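Local atomic coordinates of protein SSD1 (Saccharomyces cerevisiae S288C, PDB entry 7AM1), a protein that binds messenger RNAs through their untranslated regions and represses their translation, as a pseudonuclease of the RNase II family that has lost enzymatic activity. Residues Q219-T224 with K255-I260; R320-L325 with A706-E711; S587-I592 with F599-A604. One frame throughout, in Å; residues are numbered along the deposited sequence.

Contact 1 (Q219-T224 with K255-I260); sequences QLFSGT and KKVPLI
The backbones come closest at Phe221 and Val257, whose CA atoms are 8.3 Å apart, and no hydrogen bond joins residues 219-224 to 255-260, so side chains alone bridge the gap. Both branches of Val257 reach the Phe221 ring. Its CG1 stands over one ring face, 4.0 Å from the centroid and 13° off the ring normal, which meets the geometry of a CH-pi contact. Its CG2 packs on the CE1 corner of the same ring, 3.5 Å from Phe221 CE1. With CG1 anti to the backbone N (chi1 -174°) and CG2 anti to the carbonyl carbon, Val257 turns both methyls to the aromatic group. The setting is the second cold-shock domain, an OB fold: Phe221 lies on strand 221-226, the middle strand of a five-stranded antiparallel sheet, and Val257 on the loop between strands 247-252 and 260-263. Ile260, where that loop enters the edge strand, adds a third apolar group, its CD1 lying 4.1 Å from Phe221 CD2, with the two side chains at about a right angle. Strand 281-289 contributes Ile287, which touches both Phe221 and Ile260.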
loop_
_atom_site.group_PDB
_atom_site.type_symbol
_atom_site.label_atom_id
_atom_site.label_comp_id
_atom_site.label_asym_id
_atom_site.label_seq_id
_atom_site.Cartn_x
_atom_site.Cartn_y
_atom_site.Cartn_z
ATOM N N GLN A 219 19.747 1.712 -5.548
ATOM C CA GLN A 219 18.661 2.129 -4.670
ATOM C C GLN A 219 19.049 3.413 -3.945
ATOM O O GLN A 219 20.216 3.640 -3.617
ATOM C CB GLN A 219 18.337 1.029 -3.659
ATOM C CG GLN A 219 17.743 -0.231 -4.270
ATOM C CD GLN A 219 17.424 -1.293 -3.232
ATOM O OE1 GLN A 219 16.779 -1.020 -2.219
ATOM N NE2 GLN A 219 17.871 -2.516 -3.486
ATOM N N LEU A 220 18.056 4.272 -3.720
ATOM C CA LEU A 220 18.262 5.559 -3.073
ATOM C C LEU A 220 17.508 5.595 -1.752
ATOM O O LEU A 220 16.489 4.916 -1.579
ATOM C CB LEU A 220 17.785 6.718 -3.958
ATOM C CG LEU A 220 18.388 6.783 -5.361
ATOM C CD1 LEU A 220 17.674 7.827 -6.209
ATOM C CD2 LEU A 220 19.879 7.072 -5.279
ATOM N N PHE A 221 18.023 6.398 -0.820
ATOM C CA PHE A 221 17.456 6.528 0.514
ATOM C C PHE A 221 17.452 7.993 0.916
ATOM O O PHE A 221 18.494 8.651 0.871
ATOM C CB PHE A 221 18.256 5.725 1.544
ATOM C CG PHE A 221 18.454 4.291 1.167
ATOM C CD1 PHE A 221 17.420 3.385 1.281
ATOM C CD2 PHE A 221 19.682 3.851 0.702
ATOM C CE1 PHE A 221 17.604 2.059 0.935
ATOM C CE2 PHE A 221 19.869 2.530 0.352
ATOM C CZ PHE A 221 18.825 1.634 0.466
ATOM N N SER A 222 16.292 8.494 1.313
ATOM C CA SER A 222 16.187 9.837 1.858
ATOM C C SER A 222 16.380 9.784 3.369
ATOM O O SER A 222 16.075 8.778 4.016
ATOM C CB SER A 222 14.830 10.447 1.527
ATOM O OG SER A 222 13.797 9.698 2.139
ATOM N N GLY A 223 16.903 10.870 3.926
ATOM C CA GLY A 223 17.159 10.913 5.350
ATOM C C GLY A 223 17.966 12.138 5.733
ATOM O O GLY A 223 18.134 13.073 4.946
ATOM N N THR A 224 18.469 12.103 6.960
ATOM C CA THR A 224 19.178 13.228 7.543
ATOM C C THR A 224 20.619 12.831 7.823
ATOM O O THR A 224 20.952 11.648 7.916
ATOM C CB THR A 224 18.504 13.684 8.835
ATOM O OG1 THR A 224 18.398 12.568 9.723
ATOM C CG2 THR A 224 17.113 14.218 8.540
ATOM N N LYS A 255 13.050 3.097 8.170
ATOM C CA LYS A 255 13.630 2.462 9.347
ATOM C C LYS A 255 14.040 1.015 9.104
ATOM O O LYS A 255 14.640 0.407 9.995
ATOM C CB LYS A 255 12.641 2.527 10.511
ATOM C CG LYS A 255 12.290 3.944 10.952
ATOM C CD LYS A 255 13.411 4.569 11.760
ATOM N N LYS A 256 13.737 0.450 7.939
ATOM C CA LYS A 256 14.252 -0.869 7.599
ATOM C C LYS A 256 15.665 -0.810 7.037
ATOM O O LYS A 256 16.240 -1.861 6.729
ATOM C CB LYS A 256 13.319 -1.569 6.612
ATOM C CG LYS A 256 11.919 -1.814 7.164
ATOM C CD LYS A 256 11.094 -2.649 6.195
ATOM C CE LYS A 256 10.436 -1.772 5.153
ATOM N NZ LYS A 256 11.392 -1.446 4.063
ATOM N N VAL A 257 16.228 0.381 6.912
ATOM C CA VAL A 257 17.567 0.589 6.368
ATOM C C VAL A 257 18.465 1.009 7.528
ATOM O O VAL A 257 18.108 1.937 8.260
ATOM C CB VAL A 257 17.577 1.664 5.264
ATOM C CG1 VAL A 257 18.955 1.742 4.612
ATOM C CG2 VAL A 257 16.501 1.384 4.219
ATOM N N PRO A 258 19.608 0.361 7.732
ATOM C CA PRO A 258 20.470 0.750 8.852
ATOM C C PRO A 258 21.089 2.117 8.615
ATOM O O PRO A 258 21.086 2.650 7.501
ATOM C CB PRO A 258 21.540 -0.350 8.878
ATOM C CG PRO A 258 21.597 -0.849 7.479
ATOM C CD PRO A 258 20.202 -0.718 6.921
ATOM N N LEU A 259 21.621 2.689 9.695
ATOM C CA LEU A 259 22.448 3.878 9.565
ATOM C C LEU A 259 23.563 3.607 8.566
ATOM O O LEU A 259 24.122 2.507 8.516
ATOM C CB LEU A 259 23.046 4.283 10.915
ATOM C CG LEU A 259 22.086 4.814 11.978
ATOM C CD1 LEU A 259 22.833 5.048 13.294
ATOM C CD2 LEU A 259 21.394 6.086 11.507
ATOM N N ILE A 260 23.878 4.613 7.761
ATOM C CA ILE A 260 24.888 4.503 6.717
ATOM C C ILE A 260 26.041 5.427 7.074
ATOM O O ILE A 260 25.830 6.613 7.353
ATOM C CB ILE A 260 24.322 4.849 5.330
ATOM C CG1 ILE A 260 23.123 3.955 5.003
ATOM C CG2 ILE A 260 25.419 4.715 4.283
ATOM C CD1 ILE A 260 22.322 4.403 3.781
#

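Contact 2 (R320-L325 with A706-E711); sequences RDNNFL and AYQAQE
Asn322 sends its carboxamide to a helix almost four hundred residues further along the chain, and the one hydrogen bond between the two segments joins it to another side-chain amide: Gln708 NE2 donates to Asn322 OD1 over 2.8 Å. Asn322 is the first residue to leave helical geometry after helix 311-321, whose end is a Schellman motif. Asn323, with a positive phi, is its C-prime residue; the Asn323 N to Arg320 O bond is one of its two closing bonds, and Phe324 N to Leu319 O is the other. This turn, in the region of the second cold-shock domain, sets Asn322 and Phe324 against the long helix 689-725.

The donor meets OD1 almost head-on, at a C=O...donor angle of 173°, between the two lone-pair directions and not on either. OD1 also lies close to the amide plane of Gln708, although the two amide planes are 60° apart and the N-H...O angle is 147°. The Gln708 chain is extended beyond CG, which carries NE2 out to the turn. Asn322 ND2, facing the backbone of Ala709, is held by Ile318 O and Gln712 OE1. Both polar ends of this buried carboxamide therefore have partners, an arrangement likely to fix which end is oxygen and which is nitrogen.

Phe324 meets the helix one turn earlier than Ala709. Val420 touches Phe324, Ala706 and Ala709, adding an apolar neighbour from strand 420-421, while Lys702 NZ bonds to Asn323 O. The ring comes up to the helix backbone at the small Ala706: Ala706 N lies in the ring plane at its edge, 3.6 Å from Phe324 CE2, and Ala706 CB rests 3.8 Å from Phe324 CZ.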
loop_
_atom_site.group_PDB
_atom_site.type_symbol
_atom_site.label_atom_id
_atom_site.label_comp_id
_atom_site.label_asym_id
_atom_site.label_seq_id
_atom_site.Cartn_x
_atom_site.Cartn_y
_atom_site.Cartn_z
ATOM N N ARG A 320 12.154 10.355 -4.332
ATOM C CA ARG A 320 13.532 9.874 -4.376
ATOM C C ARG A 320 13.723 8.653 -3.488
ATOM O O ARG A 320 14.440 7.714 -3.855
ATOM C CB ARG A 320 14.510 10.956 -3.922
ATOM C CG ARG A 320 14.489 12.283 -4.641
ATOM C CD ARG A 320 15.089 12.211 -6.018
ATOM N NE ARG A 320 14.841 13.454 -6.739
ATOM C CZ ARG A 320 15.602 14.542 -6.623
ATOM N NH1 ARG A 320 16.664 14.531 -5.829
ATOM N NH2 ARG A 320 15.313 15.638 -7.306
ATOM N N ASP A 321 13.134 8.673 -2.287
ATOM C CA ASP A 321 13.265 7.535 -1.387
ATOM C C ASP A 321 12.706 6.280 -2.023
ATOM O O ASP A 321 13.144 5.169 -1.703
ATOM C CB ASP A 321 12.548 7.810 -0.069
ATOM C CG ASP A 321 12.894 6.793 1.001
ATOM O OD1 ASP A 321 14.098 6.490 1.179
ATOM O OD2 ASP A 321 11.963 6.314 1.683
ATOM N N ASN A 322 11.724 6.434 -2.904
ATOM C CA ASN A 322 11.168 5.322 -3.656
ATOM C C ASN A 322 11.728 5.233 -5.073
ATOM O O ASN A 322 11.087 4.643 -5.947
ATOM C CB ASN A 322 9.647 5.428 -3.648
ATOM C CG ASN A 322 9.072 5.153 -2.272
ATOM O OD1 ASN A 322 9.045 4.009 -1.822
ATOM N ND2 ASN A 322 8.634 6.202 -1.589
ATOM N N ASN A 323 12.901 5.824 -5.320
ATOM C CA ASN A 323 13.711 5.533 -6.508
ATOM C C ASN A 323 13.129 6.118 -7.787
ATOM O O ASN A 323 13.400 5.617 -8.882
ATOM C CB ASN A 323 13.920 4.026 -6.662
ATOM C CG ASN A 323 14.565 3.410 -5.443
ATOM O OD1 ASN A 323 15.742 3.640 -5.185
ATOM N ND2 ASN A 323 13.782 2.686 -4.647
ATOM N N PHE A 324 12.348 7.185 -7.672
ATOM C CA PHE A 324 11.818 7.898 -8.832
ATOM C C PHE A 324 12.596 9.204 -8.972
ATOM O O PHE A 324 12.367 10.158 -8.223
ATOM C CB PHE A 324 10.317 8.140 -8.683
ATOM C CG PHE A 324 9.503 6.875 -8.660
ATOM C CD1 PHE A 324 9.192 6.215 -9.836
ATOM C CD2 PHE A 324 9.056 6.345 -7.463
ATOM C CE1 PHE A 324 8.448 5.047 -9.821
ATOM C CE2 PHE A 324 8.316 5.177 -7.440
ATOM C CZ PHE A 324 8.014 4.526 -8.623
ATOM N N LEU A 325 13.533 9.234 -9.922
ATOM C CA LEU A 325 14.225 10.473 -10.253
ATOM C C LEU A 325 13.434 11.307 -11.252
ATOM O O LEU A 325 13.543 12.537 -11.250
ATOM C CB LEU A 325 15.615 10.171 -10.813
ATOM C CG LEU A 325 16.597 9.502 -9.854
ATOM C CD1 LEU A 325 17.921 9.270 -10.557
ATOM C CD2 LEU A 325 16.793 10.341 -8.603
ATOM N N ALA A 706 6.062 2.625 -6.190
ATOM C CA ALA A 706 4.979 3.550 -6.519
ATOM C C ALA A 706 3.849 3.445 -5.505
ATOM O O ALA A 706 3.211 4.446 -5.166
ATOM C CB ALA A 706 4.450 3.282 -7.929
ATOM N N TYR A 707 3.570 2.229 -5.033
ATOM C CA TYR A 707 2.590 2.031 -3.970
ATOM C C TYR A 707 3.029 2.726 -2.688
ATOM O O TYR A 707 2.255 3.460 -2.064
ATOM C CB TYR A 707 2.405 0.529 -3.745
ATOM C CG TYR A 707 1.678 0.134 -2.483
ATOM C CD1 TYR A 707 0.298 0.214 -2.401
ATOM C CD2 TYR A 707 2.371 -0.354 -1.384
ATOM C CE1 TYR A 707 -0.376 -0.159 -1.248
ATOM C CE2 TYR A 707 1.707 -0.730 -0.228
ATOM C CZ TYR A 707 0.335 -0.635 -0.168
ATOM O OH TYR A 707 -0.333 -1.014 0.970
ATOM N N GLN A 708 4.280 2.513 -2.282
ATOM C CA GLN A 708 4.769 3.142 -1.060
ATOM C C GLN A 708 4.711 4.660 -1.167
ATOM O O GLN A 708 4.310 5.343 -0.216
ATOM C CB GLN A 708 6.193 2.671 -0.772
ATOM C CG GLN A 708 6.273 1.181 -0.463
ATOM C CD GLN A 708 7.693 0.648 -0.334
ATOM O OE1 GLN A 708 7.904 -0.417 0.244
ATOM N NE2 GLN A 708 8.667 1.375 -0.881
ATOM N N ALA A 709 5.103 5.208 -2.320
ATOM C CA ALA A 709 5.033 6.649 -2.515
ATOM C C ALA A 709 3.603 7.149 -2.373
ATOM O O ALA A 709 3.354 8.167 -1.714
ATOM C CB ALA A 709 5.595 7.021 -3.888
ATOM N N GLN A 710 2.644 6.432 -2.962
ATOM C CA GLN A 710 1.258 6.877 -2.907
ATOM C C GLN A 710 0.762 6.945 -1.467
ATOM O O GLN A 710 0.202 7.962 -1.042
ATOM C CB GLN A 710 0.378 5.955 -3.756
ATOM C CG GLN A 710 -1.119 6.171 -3.555
ATOM C CD GLN A 710 -1.955 5.471 -4.612
ATOM O OE1 GLN A 710 -2.786 4.612 -4.308
ATOM N NE2 GLN A 710 -1.744 5.847 -5.865
ATOM N N GLU A 711 0.999 5.891 -0.683
ATOM C CA GLU A 711 0.512 5.890 0.695
ATOM C C GLU A 711 1.279 6.872 1.571
ATOM O O GLU A 711 0.703 7.454 2.497
ATOM C CB GLU A 711 0.585 4.476 1.270
ATOM C CG GLU A 711 -0.365 3.518 0.550
ATOM C CD GLU A 711 -1.139 2.603 1.485
ATOM O OE1 GLU A 711 -0.658 2.347 2.612
ATOM O OE2 GLU A 711 -2.232 2.144 1.087
#

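Contact 3 (S587-I592 with F599-A604); sequences SFRKKI and FDTNTA
Arg589 runs out from its helix past Thr601, and its atoms can be followed one by one along that hydroxyl. CB and CG pass Thr601 OG1 at the limit of contact, and CD comes closer, 3.6 Å from Thr601 OG1. NE stays about as far from Thr601 OG1 as CB does, CZ lies 4.0 Å from both Thr601 OG1 and Phe599 O, and NH1 at the tip makes the polar contacts. It donates to Thr601 OG1 at 3.0 Å and to Phe599 O at 3.1 Å. Both bonds are bent, with N-H...acceptor angles of 140° and 135°, and both acceptors are tilted from the guanidinium plane. The reach comes from an extended chain, with CG opposite the backbone N (chi1 -173°) and no kink before NE.

These bonds tie helix 582-595 of the RNB domain back to the loop that follows it and leads into helix 604-612. Within the loop, Asp600 OD1 accepts from Asn602 N at 2.7 Å in an Asx turn, and Thr603 serves as N-cap of the following helix. An alanine in place of Arg589 would lose both bonds and would probably leave Phe599 O and Thr601 OG1 without this donor, the loop being freer to shift from the helix.

Beside the polar link, apolar groups meet. Ile592 CD1 approaches the far end of the Phe599 ring, 3.5 Å from Phe599 CZ, the two side chains crossing at about a right angle. Thr601 CG2 sits 3.9 Å from Ile592 CD1 and also reaches the edge of the Phe588 ring, near its plane. Phe588 packs further on Leu607 of helix 604-612 and on Ile623, Leu626 and Leu627 of helix 617-629.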
loop_
_atom_site.group_PDB
_atom_site.type_symbol
_atom_site.label_atom_id
_atom_site.label_comp_id
_atom_site.label_asym_id
_atom_site.label_seq_id
_atom_site.Cartn_x
_atom_site.Cartn_y
_atom_site.Cartn_z
ATOM N N SER A 587 -3.120 -17.089 12.847
ATOM C CA SER A 587 -3.314 -15.935 13.721
ATOM C C SER A 587 -4.582 -15.182 13.345
ATOM O O SER A 587 -5.375 -14.800 14.214
ATOM C CB SER A 587 -2.101 -15.008 13.646
ATOM O OG SER A 587 -0.909 -15.703 13.962
ATOM N N PHE A 588 -4.781 -14.954 12.044
ATOM C CA PHE A 588 -5.985 -14.278 11.574
ATOM C C PHE A 588 -7.236 -15.035 11.998
ATOM O O PHE A 588 -8.213 -14.434 12.462
ATOM C CB PHE A 588 -5.935 -14.129 10.052
ATOM C CG PHE A 588 -7.218 -13.631 9.452
ATOM C CD1 PHE A 588 -7.531 -12.284 9.478
ATOM C CD2 PHE A 588 -8.109 -14.508 8.859
ATOM C CE1 PHE A 588 -8.714 -11.820 8.927
ATOM C CE2 PHE A 588 -9.295 -14.050 8.305
ATOM C CZ PHE A 588 -9.596 -12.704 8.341
ATOM N N ARG A 589 -7.229 -16.357 11.826
ATOM C CA ARG A 589 -8.391 -17.155 12.198
ATOM C C ARG A 589 -8.675 -17.049 13.690
ATOM O O ARG A 589 -9.833 -16.917 14.100
ATOM C CB ARG A 589 -8.172 -18.612 11.794
ATOM C CG ARG A 589 -9.396 -19.478 11.990
ATOM C CD ARG A 589 -9.196 -20.887 11.447
ATOM N NE ARG A 589 -10.371 -21.715 11.703
ATOM C CZ ARG A 589 -11.477 -21.699 10.961
ATOM N NH1 ARG A 589 -11.566 -20.898 9.907
ATOM N NH2 ARG A 589 -12.497 -22.485 11.277
ATOM N N LYS A 590 -7.632 -17.111 14.522
ATOM C CA LYS A 590 -7.834 -16.971 15.960
ATOM C C LYS A 590 -8.472 -15.629 16.295
ATOM O O LYS A 590 -9.362 -15.552 17.149
ATOM C CB LYS A 590 -6.507 -17.130 16.699
ATOM C CG LYS A 590 -5.880 -18.502 16.544
ATOM N N LYS A 591 -8.035 -14.560 15.625
ATOM C CA LYS A 591 -8.593 -13.241 15.897
ATOM C C LYS A 591 -10.090 -13.208 15.603
ATOM O O LYS A 591 -10.893 -12.806 16.454
ATOM C CB LYS A 591 -7.856 -12.181 15.076
ATOM C CG LYS A 591 -6.433 -11.907 15.540
ATOM C CD LYS A 591 -5.681 -11.044 14.535
ATOM C CE LYS A 591 -4.253 -10.778 14.982
ATOM N NZ LYS A 591 -3.535 -9.883 14.029
ATOM N N ILE A 592 -10.487 -13.624 14.398
ATOM C CA ILE A 592 -11.897 -13.530 14.032
ATOM C C ILE A 592 -12.737 -14.492 14.862
ATOM O O ILE A 592 -13.931 -14.252 15.086
ATOM C CB ILE A 592 -12.086 -13.775 12.524
ATOM C CG1 ILE A 592 -11.679 -15.196 12.143
ATOM C CG2 ILE A 592 -11.276 -12.763 11.735
ATOM C CD1 ILE A 592 -12.019 -15.553 10.713
ATOM N N PHE A 599 -16.336 -18.583 10.373
ATOM C CA PHE A 599 -16.484 -18.971 8.980
ATOM C C PHE A 599 -15.191 -19.592 8.457
ATOM O O PHE A 599 -14.113 -19.448 9.043
ATOM C CB PHE A 599 -16.893 -17.776 8.110
ATOM C CG PHE A 599 -15.951 -16.607 8.175
ATOM C CD1 PHE A 599 -14.738 -16.632 7.507
ATOM C CD2 PHE A 599 -16.297 -15.466 8.876
ATOM C CE1 PHE A 599 -13.881 -15.551 7.559
ATOM C CE2 PHE A 599 -15.444 -14.383 8.930
ATOM C CZ PHE A 599 -14.233 -14.427 8.270
ATOM N N ASP A 600 -15.315 -20.284 7.328
ATOM C CA ASP A 600 -14.207 -21.050 6.775
ATOM C C ASP A 600 -13.152 -20.119 6.186
ATOM O O ASP A 600 -13.477 -19.168 5.469
ATOM C CB ASP A 600 -14.727 -22.013 5.703
ATOM C CG ASP A 600 -13.615 -22.773 5.000
ATOM O OD1 ASP A 600 -12.474 -22.789 5.512
ATOM O OD2 ASP A 600 -13.883 -23.351 3.924
ATOM N N THR A 601 -11.885 -20.398 6.499
ATOM C CA THR A 601 -10.760 -19.609 6.009
ATOM C C THR A 601 -9.782 -20.449 5.195
ATOM O O THR A 601 -8.681 -19.976 4.890
ATOM C CB THR A 601 -10.012 -18.943 7.174
ATOM O OG1 THR A 601 -9.454 -19.948 8.033
ATOM C CG2 THR A 601 -10.946 -18.054 7.981
ATOM N N ASN A 602 -10.159 -21.678 4.827
ATOM C CA ASN A 602 -9.257 -22.590 4.133
ATOM C C ASN A 602 -9.054 -22.237 2.663
ATOM O O ASN A 602 -8.097 -22.730 2.053
ATOM C CB ASN A 602 -9.789 -24.022 4.242
ATOM N N THR A 603 -9.932 -21.422 2.079
ATOM C CA THR A 603 -9.790 -20.975 0.701
ATOM C C THR A 603 -10.136 -19.494 0.621
ATOM O O THR A 603 -10.943 -18.991 1.408
ATOM C CB THR A 603 -10.695 -21.747 -0.273
ATOM O OG1 THR A 603 -12.068 -21.555 0.092
ATOM C CG2 THR A 603 -10.366 -23.234 -0.262
ATOM N N ALA A 604 -9.519 -18.799 -0.338
ATOM C CA ALA A 604 -9.910 -17.422 -0.614
ATOM C C ALA A 604 -11.413 -17.328 -0.828
ATOM O O ALA A 604 -12.063 -16.384 -0.361
ATOM C CB ALA A 604 -9.170 -16.900 -1.846
#

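Overall arrangement
From the N terminus, contact 1 comes first, closing a loop of 30 residues within the cold-shock domain sheet. Contact 2 opens after contact 1 has closed and spans 380 intervening residues, joining the end of helix 311-321 to the long helix 689-725. Nested inside that span, contact 3 closes a short loop, six residues between its segments, where helix 582-595 of the RNB domain ends and the chain runs on toward helix 604-612. Contacts 1 and 2 have centres 14 Å apart and touch directly: Asn323 OD1 and Asp321 OD1 probably accept hydrogen bonds from Leu220 N and Ser222 N, coupling sheet to helix end. Contact 3 is separate, its nearest atoms about 16 Å from contact 2 and about 18 Å from contact 1.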